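Local coordinates for suppressor protein MPT5 (Saccharomyces cerevisiae, PDB 5BZ1) that binds the 3'-UTRs of target mRNAs, including that of HO, and regulates their expression post-transcriptionally, the RNA-binding Pumilio homology domain being the part described here, at residues E374-I379 against K387-V392; L363-L368 against K393-A398; E243-S248 against N310-D315. One frame throughout, in Å; residues are numbered along the deposited sequence.

Contact 1: residues E374-I379 against K387-V392; sequences ELLPSI and KIKLKV. With nucleotides of chain B.
L376 splits its two methyls between neighbouring residues of helix 385-398, I388 and K389. Its CD2 lies 4.0 Å from CG2 of I388, while its CD1 is 4.1 Å from CG of K389, whose aliphatic chain crosses the leucine at about a right angle. Beside this pair, I379 CD1 meets I388 CD1 at 4.2 Å, so the two branches of I388 serve different partners. This is the enclosed part: I379 and I388 are buried, and I313, from a loop, packs on both. K389 marks the open side, lending its inner methylenes while the residue as a whole stays exposed. K387 leaves the helix elsewhere and touches RNA; a bend at chi3 (60°) turns its end so that NZ donates a 2.9 Å hydrogen bond to O4 of U1 of chain B. A methionine in its place would probably leave that uracil carbonyl without this charged donor. L376, in the 3-10 segment 376-378, and I379 just after it thus rest on the next helix through aliphatic contacts, an arrangement belonging to the C-terminal helical hairpin of the PUF domain, with one outlying lysine serving the RNA-binding surface.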
loop_
_atom_site.group_PDB
_atom_site.type_symbol
_atom_site.label_atom_id
_atom_site.label_comp_id
_atom_site.label_asym_id
_atom_site.label_seq_id
_atom_site.Cartn_x
_atom_site.Cartn_y
_atom_site.Cartn_z
ATOM N N GLU A 374 38.596 -15.746 5.881
ATOM C CA GLU A 374 39.084 -16.854 6.702
ATOM C C GLU A 374 38.049 -17.977 6.804
ATOM O O GLU A 374 38.403 -19.146 6.961
ATOM C CB GLU A 374 39.435 -16.369 8.115
ATOM C CG GLU A 374 40.589 -15.377 8.215
ATOM C CD GLU A 374 40.821 -14.910 9.646
ATOM O OE1 GLU A 374 39.901 -15.067 10.477
ATOM O OE2 GLU A 374 41.920 -14.389 9.938
ATOM N N LEU A 375 36.774 -17.605 6.725
ATOM C CA LEU A 375 35.671 -18.544 6.909
ATOM C C LEU A 375 35.283 -19.278 5.628
ATOM O O LEU A 375 34.547 -20.263 5.673
ATOM C CB LEU A 375 34.444 -17.818 7.467
ATOM C CG LEU A 375 34.491 -17.444 8.945
ATOM C CD1 LEU A 375 33.201 -16.771 9.375
ATOM C CD2 LEU A 375 34.733 -18.687 9.765
ATOM N N LEU A 376 35.775 -18.790 4.493
ATOM C CA LEU A 376 35.437 -19.358 3.185
ATOM C C LEU A 376 35.598 -20.886 3.046
ATOM O O LEU A 376 34.728 -21.541 2.471
ATOM C CB LEU A 376 36.170 -18.612 2.062
ATOM C CG LEU A 376 35.620 -17.213 1.775
ATOM C CD1 LEU A 376 36.427 -16.497 0.702
ATOM C CD2 LEU A 376 34.164 -17.311 1.363
ATOM N N PRO A 377 36.696 -21.463 3.573
ATOM C CA PRO A 377 36.768 -22.928 3.475
ATOM C C PRO A 377 35.748 -23.654 4.360
ATOM O O PRO A 377 35.509 -24.842 4.142
ATOM C CB PRO A 377 38.197 -23.247 3.943
ATOM C CG PRO A 377 38.611 -22.073 4.757
ATOM C CD PRO A 377 37.942 -20.891 4.118
ATOM N N SER A 378 35.162 -22.959 5.334
ATOM C CA SER A 378 34.207 -23.585 6.248
ATOM C C SER A 378 32.790 -23.669 5.668
ATOM O O SER A 378 31.911 -24.300 6.258
ATOM C CB SER A 378 34.182 -22.857 7.597
ATOM O OG SER A 378 33.667 -21.545 7.469
ATOM N N ILE A 379 32.582 -23.034 4.515
ATOM C CA ILE A 379 31.287 -23.053 3.833
ATOM C C ILE A 379 31.408 -23.553 2.389
ATOM O O ILE A 379 30.539 -23.286 1.553
ATOM C CB ILE A 379 30.637 -21.654 3.816
ATOM C CG1 ILE A 379 31.486 -20.678 2.996
ATOM C CG2 ILE A 379 30.447 -21.137 5.233
ATOM C CD1 ILE A 379 30.709 -19.478 2.461
ATOM N N LYS A 387 29.976 -16.576 -4.634
ATOM C CA LYS A 387 29.447 -15.214 -4.637
ATOM C C LYS A 387 30.110 -14.371 -3.548
ATOM O O LYS A 387 30.496 -13.225 -3.780
ATOM C CB LYS A 387 27.930 -15.223 -4.440
ATOM C CG LYS A 387 27.152 -15.915 -5.551
ATOM C CD LYS A 387 25.650 -15.705 -5.384
ATOM C CE LYS A 387 25.292 -14.225 -5.417
ATOM N NZ LYS A 387 23.887 -13.962 -4.979
ATOM N N ILE A 388 30.236 -14.948 -2.359
ATOM C CA ILE A 388 30.890 -14.281 -1.240
ATOM C C ILE A 388 32.383 -14.090 -1.527
ATOM O O ILE A 388 32.968 -13.066 -1.168
ATOM C CB ILE A 388 30.677 -15.064 0.074
ATOM C CG1 ILE A 388 29.183 -15.148 0.403
ATOM C CG2 ILE A 388 31.433 -14.425 1.226
ATOM C CD1 ILE A 388 28.874 -15.784 1.748
ATOM N N LYS A 389 32.992 -15.074 -2.184
ATOM C CA LYS A 389 34.393 -14.982 -2.581
ATOM C C LYS A 389 34.600 -13.843 -3.581
ATOM O O LYS A 389 35.581 -13.108 -3.493
ATOM C CB LYS A 389 34.874 -16.311 -3.175
ATOM C CG LYS A 389 36.381 -16.384 -3.426
ATOM C CD LYS A 389 36.785 -17.720 -4.040
ATOM C CE LYS A 389 38.264 -17.742 -4.423
ATOM N NZ LYS A 389 39.171 -17.547 -3.258
ATOM N N LEU A 390 33.667 -13.689 -4.519
ATOM C CA LEU A 390 33.754 -12.624 -5.519
ATOM C C LEU A 390 33.690 -11.242 -4.867
ATOM O O LEU A 390 34.434 -10.336 -5.245
ATOM C CB LEU A 390 32.645 -12.769 -6.566
ATOM C CG LEU A 390 32.636 -11.753 -7.710
ATOM C CD1 LEU A 390 33.957 -11.784 -8.470
ATOM C CD2 LEU A 390 31.463 -11.997 -8.660
ATOM N N LYS A 391 32.802 -11.090 -3.887
ATOM C CA LYS A 391 32.678 -9.835 -3.145
ATOM C C LYS A 391 33.949 -9.506 -2.350
ATOM O O LYS A 391 34.367 -8.348 -2.288
ATOM C CB LYS A 391 31.455 -9.876 -2.225
ATOM C CG LYS A 391 30.112 -9.884 -2.976
ATOM C CD LYS A 391 28.929 -9.907 -2.013
ATOM C CE LYS A 391 27.616 -9.604 -2.729
ATOM N NZ LYS A 391 27.279 -10.622 -3.760
ATOM N N VAL A 392 34.554 -10.526 -1.744
ATOM C CA VAL A 392 35.832 -10.362 -1.057
ATOM C C VAL A 392 36.882 -9.857 -2.042
ATOM O O VAL A 392 37.628 -8.921 -1.755
ATOM C CB VAL A 392 36.308 -11.690 -0.433
ATOM C CG1 VAL A 392 37.793 -11.636 -0.095
ATOM C CG2 VAL A 392 35.482 -12.030 0.803
ATOM O "O5'" U B 1 20.387 -20.427 -6.160
ATOM C "C5'" U B 1 20.038 -21.647 -5.521
ATOM C "C4'" U B 1 19.685 -21.430 -4.072
ATOM O "O4'" U B 1 20.878 -21.107 -3.315
ATOM C "C3'" U B 1 18.736 -20.277 -3.782
ATOM O "O3'" U B 1 17.378 -20.615 -4.008
ATOM C "C2'" U B 1 19.054 -19.939 -2.328
ATOM O "O2'" U B 1 18.397 -20.832 -1.440
ATOM C "C1'" U B 1 20.561 -20.217 -2.268
ATOM N N1 U B 1 21.372 -18.987 -2.424
ATOM C C2 U B 1 21.688 -18.284 -1.269
ATOM O O2 U B 1 21.321 -18.640 -0.160
ATOM N N3 U B 1 22.440 -17.150 -1.460
ATOM C C4 U B 1 22.899 -16.658 -2.665
ATOM O O4 U B 1 23.568 -15.621 -2.666
ATOM C C5 U B 1 22.537 -17.441 -3.812
ATOM C C6 U B 1 21.805 -18.554 -3.662
#

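Contact 2: residues L363-L368 against K393-A398; sequences LKIGNL and KAYAEA
G366 and Y395 are the points where the backbones of 363-368 and 393-398 come nearest, with 8.5 Å between G366 CA and Y395 CA. Both segments are helical and run in roughly antiparallel directions, one within helix 354-375 and the other near the end of helix 385-398. At this spacing the main chains are bridged by one large side chain, that of Y395. Its CB points toward the facing helix, and CG is anti to the backbone N (chi1 175°), which carries the ring outward across the interval. The phenol oxygen ends over the glycine backbone: Y395 OH is 3.2 Å from G366 CA and 3.7 Å from G366 N, and the ring carbon Y395 CZ is 3.8 Å from G366 CA. The oxygen comes this close to the main chain at a residue that carries no side chain. I365 adds an apolar touch further back on the ring. Its CG2 branch stands between the backbone N and the carbonyl carbon and reaches Y395 CE1 at 3.9 Å, approaching the ring obliquely. The buried isoleucine also packs on I302 of helix 288-307, and Y331, from a loop, lies against both I365 and Y395. Elsewhere on helix 354-375, K364 forms a salt bridge with D303, tying that helix to helix 288-307. With only three residues in touch, the interface is small. It is plain helix-helix packing, a tyrosine set against a glycine, between antiparallel helices of the all-helical PUF fold, joining its last two helices at about 14 Å, between nearest atoms, from the bound RNA.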
loop_
_atom_site.group_PDB
_atom_site.type_symbol
_atom_site.label_atom_id
_atom_site.label_comp_id
_atom_site.label_asym_id
_atom_site.label_seq_id
_atom_site.Cartn_x
_atom_site.Cartn_y
_atom_site.Cartn_z
ATOM N N LEU A 363 37.915 0.729 8.458
ATOM C CA LEU A 363 38.522 -0.182 9.419
ATOM C C LEU A 363 37.593 -1.361 9.723
ATOM O O LEU A 363 37.997 -2.521 9.619
ATOM C CB LEU A 363 38.884 0.583 10.697
ATOM C CG LEU A 363 39.505 -0.095 11.926
ATOM C CD1 LEU A 363 38.429 -0.592 12.885
ATOM C CD2 LEU A 363 40.458 -1.228 11.549
ATOM N N LYS A 364 36.352 -1.063 10.095
ATOM C CA LYS A 364 35.396 -2.103 10.468
ATOM C C LYS A 364 34.992 -3.001 9.295
ATOM O O LYS A 364 34.821 -4.210 9.465
ATOM C CB LYS A 364 34.145 -1.490 11.105
ATOM C CG LYS A 364 34.348 -0.950 12.515
ATOM C CD LYS A 364 33.035 -0.425 13.082
ATOM C CE LYS A 364 33.212 0.155 14.479
ATOM N NZ LYS A 364 33.581 -0.882 15.477
ATOM N N ILE A 365 34.829 -2.415 8.112
ATOM C CA ILE A 365 34.414 -3.194 6.949
ATOM C C ILE A 365 35.584 -4.031 6.425
ATOM O O ILE A 365 35.391 -5.148 5.940
ATOM C CB ILE A 365 33.792 -2.306 5.834
ATOM C CG1 ILE A 365 32.808 -3.110 4.981
ATOM C CG2 ILE A 365 34.859 -1.657 4.960
ATOM C CD1 ILE A 365 31.510 -3.419 5.691
ATOM N N GLY A 366 36.797 -3.500 6.557
ATOM C CA GLY A 366 37.994 -4.225 6.173
ATOM C C GLY A 366 38.197 -5.433 7.068
ATOM O O GLY A 366 38.560 -6.515 6.601
ATOM N N ASN A 367 37.953 -5.243 8.361
ATOM C CA ASN A 367 38.057 -6.326 9.328
ATOM C C ASN A 367 37.027 -7.422 9.056
ATOM O O ASN A 367 37.326 -8.612 9.173
ATOM C CB ASN A 367 37.909 -5.781 10.753
ATOM C CG ASN A 367 37.815 -6.882 11.798
ATOM O OD1 ASN A 367 36.854 -6.948 12.567
ATOM N ND2 ASN A 367 38.811 -7.760 11.821
ATOM N N LEU A 368 35.816 -7.017 8.688
ATOM C CA LEU A 368 34.769 -7.975 8.357
ATOM C C LEU A 368 35.134 -8.777 7.106
ATOM O O LEU A 368 34.862 -9.976 7.024
ATOM C CB LEU A 368 33.425 -7.266 8.171
ATOM C CG LEU A 368 32.220 -8.158 7.859
ATOM C CD1 LEU A 368 32.072 -9.220 8.925
ATOM C CD2 LEU A 368 30.946 -7.340 7.754
ATOM N N LYS A 393 36.915 -10.483 -3.215
ATOM C CA LYS A 393 37.840 -10.118 -4.283
ATOM C C LYS A 393 37.595 -8.697 -4.795
ATOM O O LYS A 393 38.539 -7.944 -5.034
ATOM C CB LYS A 393 37.716 -11.127 -5.427
ATOM C CG LYS A 393 38.101 -10.604 -6.800
ATOM C CD LYS A 393 39.508 -11.025 -7.191
ATOM C CE LYS A 393 39.593 -11.297 -8.687
ATOM N NZ LYS A 393 40.988 -11.540 -9.141
ATOM N N ALA A 394 36.325 -8.336 -4.951
ATOM C CA ALA A 394 35.947 -7.012 -5.440
ATOM C C ALA A 394 36.358 -5.907 -4.467
ATOM O O ALA A 394 36.746 -4.817 -4.888
ATOM C CB ALA A 394 34.454 -6.954 -5.712
ATOM N N TYR A 395 36.257 -6.187 -3.171
ATOM C CA TYR A 395 36.751 -5.270 -2.149
ATOM C C TYR A 395 38.244 -5.030 -2.333
ATOM O O TYR A 395 38.714 -3.894 -2.257
ATOM C CB TYR A 395 36.493 -5.828 -0.745
ATOM C CG TYR A 395 37.073 -4.984 0.375
ATOM C CD1 TYR A 395 36.359 -3.921 0.910
ATOM C CD2 TYR A 395 38.332 -5.255 0.900
ATOM C CE1 TYR A 395 36.883 -3.148 1.931
ATOM C CE2 TYR A 395 38.864 -4.488 1.920
ATOM C CZ TYR A 395 38.134 -3.437 2.431
ATOM O OH TYR A 395 38.661 -2.673 3.445
ATOM N N ALA A 396 38.988 -6.109 -2.562
ATOM C CA ALA A 396 40.434 -6.020 -2.747
ATOM C C ALA A 396 40.797 -5.186 -3.976
ATOM O O ALA A 396 41.717 -4.369 -3.931
ATOM C CB ALA A 396 41.039 -7.409 -2.853
ATOM N N GLU A 397 40.072 -5.402 -5.070
ATOM C CA GLU A 397 40.327 -4.690 -6.318
ATOM C C GLU A 397 40.059 -3.188 -6.205
ATOM O O GLU A 397 40.631 -2.390 -6.946
ATOM C CB GLU A 397 39.493 -5.287 -7.455
ATOM C CG GLU A 397 39.937 -6.678 -7.906
ATOM C CD GLU A 397 39.040 -7.250 -8.989
ATOM O OE1 GLU A 397 37.943 -6.693 -9.213
ATOM O OE2 GLU A 397 39.432 -8.255 -9.619
ATOM N N ALA A 398 39.185 -2.811 -5.278
ATOM C CA ALA A 398 38.804 -1.411 -5.103
ATOM C C ALA A 398 39.716 -0.679 -4.121
ATOM O O ALA A 398 39.737 0.550 -4.088
ATOM C CB ALA A 398 37.367 -1.315 -4.640
#

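Contact 3: residues E243-S248 against N310-D315; sequences ELCQLS and NVLIRD
L312 makes the main apolar contact, pushing CD2 against S248 and C245. The methyl carbon L312 CD2 is 3.8 Å from S248 CB and 4.2 Å from C245 SG; with CG anti to the carbonyl carbon (chi1 -69°), the end of the leucine comes nearer than its CB direction alone would suggest. C245 SG also borders the exposed V311, 4.3 Å from its CG1. F305 of helix 288-307 packs on both S248 and L312, closing over the buried side.

Hydrogen bonds lie within each segment. S248 OG, held beside its own backbone N, turns back to give L244 O a 2.7 Å bond from a position tilted 26° off the carbonyl plane. S248 N reaches the same oxygen from the opposite face, so L244 O accepts two bonds, while S248 CB points toward the leucine. Across the way, R314 NE donates to N310 O at 3.1 Å, with an N-H...O angle of 157°, linking the arginine side chain back to the main chain four residues earlier. D315 OD2 caps the backbone N of F317 and of G318 where helix 318-326 begins. The pairing joins Pumilio repeats 7 and 8, as in the side-by-side stacking of helical repeats that builds the PUF scaffold.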
loop_
_atom_site.group_PDB
_atom_site.type_symbol
_atom_site.label_atom_id
_atom_site.label_comp_id
_atom_site.label_asym_id
_atom_site.label_seq_id
_atom_site.Cartn_x
_atom_site.Cartn_y
_atom_site.Cartn_z
ATOM N N GLU A 243 17.741 -7.864 18.051
ATOM C CA GLU A 243 17.317 -9.065 17.331
ATOM C C GLU A 243 17.789 -9.050 15.879
ATOM O O GLU A 243 17.267 -9.792 15.047
ATOM C CB GLU A 243 15.789 -9.202 17.346
ATOM C CG GLU A 243 15.190 -9.803 18.609
ATOM C CD GLU A 243 13.700 -10.081 18.466
ATOM O OE1 GLU A 243 13.167 -9.911 17.347
ATOM O OE2 GLU A 243 13.063 -10.470 19.468
ATOM N N LEU A 244 18.770 -8.204 15.578
ATOM C CA LEU A 244 19.177 -7.966 14.194
ATOM C C LEU A 244 19.681 -9.231 13.505
ATOM O O LEU A 244 19.389 -9.462 12.330
ATOM C CB LEU A 244 20.231 -6.860 14.123
ATOM C CG LEU A 244 20.571 -6.331 12.731
ATOM C CD1 LEU A 244 19.329 -5.754 12.077
ATOM C CD2 LEU A 244 21.689 -5.289 12.785
ATOM N N CYS A 245 20.426 -10.055 14.236
ATOM C CA CYS A 245 20.946 -11.295 13.669
ATOM C C CYS A 245 19.835 -12.296 13.356
ATOM O O CYS A 245 19.801 -12.875 12.268
ATOM C CB CYS A 245 21.979 -11.932 14.595
ATOM S SG CYS A 245 22.555 -13.546 14.016
ATOM N N GLN A 246 18.925 -12.496 14.306
ATOM C CA GLN A 246 17.820 -13.426 14.093
ATOM C C GLN A 246 16.893 -12.982 12.961
ATOM O O GLN A 246 16.489 -13.800 12.133
ATOM C CB GLN A 246 17.015 -13.637 15.374
ATOM C CG GLN A 246 15.902 -14.671 15.226
ATOM C CD GLN A 246 16.393 -15.984 14.625
ATOM O OE1 GLN A 246 16.053 -16.328 13.490
ATOM N NE2 GLN A 246 17.199 -16.720 15.386
ATOM N N LEU A 247 16.560 -11.693 12.929
ATOM C CA LEU A 247 15.695 -11.145 11.882
ATOM C C LEU A 247 16.328 -11.334 10.503
ATOM O O LEU A 247 15.635 -11.604 9.523
ATOM C CB LEU A 247 15.401 -9.664 12.138
ATOM C CG LEU A 247 14.508 -9.335 13.337
ATOM C CD1 LEU A 247 14.524 -7.844 13.637
ATOM C CD2 LEU A 247 13.080 -9.816 13.108
ATOM N N SER A 248 17.650 -11.201 10.445
ATOM C CA SER A 248 18.404 -11.425 9.218
ATOM C C SER A 248 18.316 -12.875 8.743
ATOM O O SER A 248 18.515 -13.157 7.562
ATOM C CB SER A 248 19.874 -11.048 9.426
ATOM O OG SER A 248 20.015 -9.672 9.705
ATOM N N ASN A 310 29.690 -15.955 11.851
ATOM C CA ASN A 310 29.681 -17.405 11.697
ATOM C C ASN A 310 28.291 -17.994 11.433
ATOM O O ASN A 310 28.152 -18.979 10.703
ATOM C CB ASN A 310 30.287 -18.065 12.932
ATOM C CG ASN A 310 30.650 -19.509 12.692
ATOM O OD1 ASN A 310 31.183 -19.855 11.638
ATOM N ND2 ASN A 310 30.347 -20.366 13.659
ATOM N N VAL A 311 27.271 -17.397 12.043
ATOM C CA VAL A 311 25.889 -17.831 11.848
ATOM C C VAL A 311 25.338 -17.302 10.528
ATOM O O VAL A 311 24.708 -18.036 9.764
ATOM C CB VAL A 311 24.989 -17.368 13.010
ATOM C CG1 VAL A 311 23.514 -17.531 12.664
ATOM C CG2 VAL A 311 25.324 -18.137 14.275
ATOM N N LEU A 312 25.595 -16.024 10.265
ATOM C CA LEU A 312 25.056 -15.335 9.095
ATOM C C LEU A 312 25.565 -15.893 7.761
ATOM O O LEU A 312 24.785 -16.086 6.828
ATOM C CB LEU A 312 25.353 -13.836 9.192
ATOM C CG LEU A 312 24.603 -13.074 10.285
ATOM C CD1 LEU A 312 25.239 -11.720 10.540
ATOM C CD2 LEU A 312 23.138 -12.900 9.905
ATOM N N ILE A 313 26.865 -16.158 7.673
ATOM C CA ILE A 313 27.468 -16.646 6.433
ATOM C C ILE A 313 26.949 -18.038 6.071
ATOM O O ILE A 313 27.042 -18.475 4.921
ATOM C CB ILE A 313 29.014 -16.667 6.539
ATOM C CG1 ILE A 313 29.655 -16.674 5.151
ATOM C CG2 ILE A 313 29.499 -17.855 7.375
ATOM C CD1 ILE A 313 31.172 -16.693 5.178
ATOM N N ARG A 314 26.381 -18.709 7.068
ATOM C CA ARG A 314 25.982 -20.105 6.968
ATOM C C ARG A 314 24.468 -20.245 6.796
ATOM O O ARG A 314 23.969 -21.302 6.401
ATOM C CB ARG A 314 26.420 -20.822 8.244
ATOM C CG ARG A 314 27.010 -22.199 8.050
ATOM C CD ARG A 314 27.730 -22.638 9.322
ATOM N NE ARG A 314 28.860 -21.768 9.640
ATOM C CZ ARG A 314 30.101 -21.967 9.202
ATOM N NH1 ARG A 314 30.374 -23.009 8.428
ATOM N NH2 ARG A 314 31.069 -21.125 9.539
ATOM N N ASP A 315 23.740 -19.174 7.093
ATOM C CA ASP A 315 22.281 -19.230 7.117
ATOM C C ASP A 315 21.650 -19.046 5.734
ATOM O O ASP A 315 22.139 -18.258 4.919
ATOM C CB ASP A 315 21.732 -18.193 8.096
ATOM C CG ASP A 315 20.230 -18.288 8.258
ATOM O OD1 ASP A 315 19.774 -19.101 9.090
ATOM O OD2 ASP A 315 19.506 -17.548 7.556
#

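How the contacts relate
The three contacts gather at the C-terminal end of the elongated repeat array, all on one side of the chain's centre. Contact 3 comes first along the chain and joins repeats 7 and 8; contacts 1 and 2 follow, and both pair helix 354-375 with helix 385-398. Their centres are about 12 Å apart, with contact 1 at the turn end of this hairpin and contact 2 farther along it. Contact 3 lies about 16 Å from contact 1, centre to centre, and touches it where I313 packs on I379 and I388 and R314 meets I379 and, through a weak hydrogen bond, S378 O. The centres of contacts 2 and 3 are about 20 Å apart, and the two do not touch. Repeat packing thus passes directly into the hairpin at its RNA-contacting end.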